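Local atomic coordinates of GTPase-activating protein BEM3 (Saccharomyces cerevisiae S288C, PDB entry 6FSF), a protein that acts as a GTPase-activating protein for the Rho-type GTPase CDC42 and, less efficiently, RHO1, and binds phosphatidylinositol 3-phosphate. Residues A[62-67]-A[77-82]. Sequence-based numbering, arbitrary orientation.
Sequences ELDVYM and PTLPDR
D64 on helix 57-70 meets L79 of the loop that runs on to helix 90-107, and this pair makes nearly the whole contact. Both belong to the PX domain, the phosphoinositide-binding module of this tandem PX-PH fragment. Segment 77-82 is part of the proline-rich loop between the first two helices of the PX fold; P77 and P80 lie in it, and the backbone is extended from P77 to D81. Here it passes beside the helix without joining it through backbone bonds; the CA atoms of D64 and L79 stay 8.1 Å apart.

The nonpolar part is a leucine laid on a carboxylate. The two side chains reach toward each other from opposite directions, and the leucine branch lands on a face of the aspartate carboxylate. L79 CD1 packs 3.8 Å from D64 CB and lies 3.9 Å from D64 CG. On the loop side, CD1 continues the extended line of the leucine (chi2 -177°), which carries this methyl out to the helix. The same leucine also touches V60 and R61 on the helix and Y103 on helix 90-107, so it sits between the two helices.

The polar side is settled by other residues. D64 OD1 is hydrogen-bonded to the Y103 hydroxyl and makes a salt bridge with K68, one turn further along its own helix. This double grip probably keeps the largely buried carboxylate ionised and fixes its rotation, leaving a face to the leucine. D64 OD1 and P77 O are 4.4 Å apart, but both are acceptors, so this is proximity and not a bond. With D64 CG anti to the backbone N (chi1 -177°), the carboxylate swings out from the helix toward the loop, where L79 CG sits almost straight above D64 CG at 4.2 Å.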
# COMPACT_ATOMS: atom_id res chain seq x y z
N GLU A 62 17.37 -1.58 -1.82
CA GLU A 62 18.66 -0.90 -1.79
C GLU A 62 19.08 -0.56 -0.37
O GLU A 62 20.21 -0.83 0.04
CB GLU A 62 18.61 0.36 -2.66
CG GLU A 62 19.75 1.32 -2.41
CD GLU A 62 19.83 2.41 -3.46
OE1 GLU A 62 20.11 2.08 -4.63
OE2 GLU A 62 19.59 3.59 -3.12
N LEU A 63 18.17 0.05 0.40
CA LEU A 63 18.48 0.34 1.80
C LEU A 63 18.69 -0.95 2.59
O LEU A 63 19.56 -1.01 3.47
CB LEU A 63 17.35 1.17 2.43
CG LEU A 63 17.49 1.40 3.93
CD1 LEU A 63 18.68 2.30 4.24
CD2 LEU A 63 16.21 1.97 4.51
N ASP A 64 17.91 -1.98 2.29
CA ASP A 64 18.10 -3.28 2.93
C ASP A 64 19.49 -3.84 2.64
O ASP A 64 20.16 -4.34 3.55
CB ASP A 64 17.02 -4.26 2.47
CG ASP A 64 17.13 -5.61 3.15
OD1 ASP A 64 16.82 -5.69 4.35
OD2 ASP A 64 17.51 -6.59 2.48
N VAL A 65 19.93 -3.75 1.38
CA VAL A 65 21.27 -4.23 1.04
C VAL A 65 22.33 -3.47 1.82
O VAL A 65 23.30 -4.06 2.32
CB VAL A 65 21.50 -4.13 -0.48
CG1 VAL A 65 22.97 -4.32 -0.82
CG2 VAL A 65 20.65 -5.15 -1.22
N TYR A 66 22.16 -2.15 1.96
CA TYR A 66 23.11 -1.36 2.72
C TYR A 66 23.19 -1.82 4.17
O TYR A 66 24.27 -1.84 4.77
CB TYR A 66 22.74 0.13 2.65
CG TYR A 66 23.63 1.02 3.48
CD1 TYR A 66 24.79 1.58 2.96
CD2 TYR A 66 23.30 1.32 4.80
CE1 TYR A 66 25.60 2.40 3.72
CE2 TYR A 66 24.11 2.14 5.57
CZ TYR A 66 25.26 2.67 5.03
OH TYR A 66 26.07 3.49 5.79
N MET A 67 22.05 -2.19 4.75
CA MET A 67 22.03 -2.54 6.16
C MET A 67 22.65 -3.91 6.40
O MET A 67 23.43 -4.09 7.35
CB MET A 67 20.61 -2.48 6.71
CG MET A 67 20.07 -1.06 6.79
SD MET A 67 18.45 -0.94 7.58
CE MET A 67 17.45 -1.84 6.40
N PRO A 77 15.05 -7.93 9.99
CA PRO A 77 13.89 -8.62 9.40
C PRO A 77 14.09 -8.88 7.92
O PRO A 77 15.03 -8.40 7.28
CB PRO A 77 12.73 -7.66 9.66
CG PRO A 77 13.38 -6.31 9.75
CD PRO A 77 14.72 -6.55 10.39
N THR A 78 13.16 -9.64 7.35
CA THR A 78 13.26 -10.12 5.98
C THR A 78 12.22 -9.44 5.10
O THR A 78 11.04 -9.35 5.48
CB THR A 78 13.08 -11.64 5.93
OG1 THR A 78 14.07 -12.26 6.77
CG2 THR A 78 13.24 -12.16 4.51
N LEU A 79 12.66 -8.97 3.94
CA LEU A 79 11.76 -8.32 3.00
C LEU A 79 10.83 -9.33 2.35
O LEU A 79 11.10 -10.53 2.35
CB LEU A 79 12.57 -7.59 1.92
CG LEU A 79 13.12 -6.21 2.26
CD1 LEU A 79 13.81 -5.61 1.05
CD2 LEU A 79 12.00 -5.30 2.74
N PRO A 80 9.70 -8.87 1.80
CA PRO A 80 8.84 -9.78 1.04
C PRO A 80 9.55 -10.30 -0.20
O PRO A 80 10.39 -9.62 -0.79
CB PRO A 80 7.63 -8.91 0.68
CG PRO A 80 8.10 -7.50 0.84
CD PRO A 80 9.10 -7.54 1.95
N ASP A 81 9.20 -11.52 -0.59
CA ASP A 81 9.86 -12.18 -1.70
C ASP A 81 9.61 -11.44 -3.00
O ASP A 81 8.61 -10.74 -3.17
CB ASP A 81 9.39 -13.63 -1.81
CG ASP A 81 10.19 -14.44 -2.80
OD1 ASP A 81 11.30 -13.99 -3.18
OD2 ASP A 81 9.72 -15.53 -3.21
N ARG A 82 10.55 -11.60 -3.95
CA ARG A 82 10.42 -10.96 -5.25
C ARG A 82 9.24 -11.49 -6.04
O ARG A 82 8.75 -10.80 -6.94
CB ARG A 82 11.71 -11.14 -6.05
CG ARG A 82 12.98 -10.76 -5.29
CD ARG A 82 14.21 -10.90 -6.17
NE ARG A 82 14.26 -9.88 -7.21
CZ ARG A 82 14.93 -8.74 -7.11
NH1 ARG A 82 15.62 -8.48 -6.01
NH2 ARG A 82 14.92 -7.86 -8.10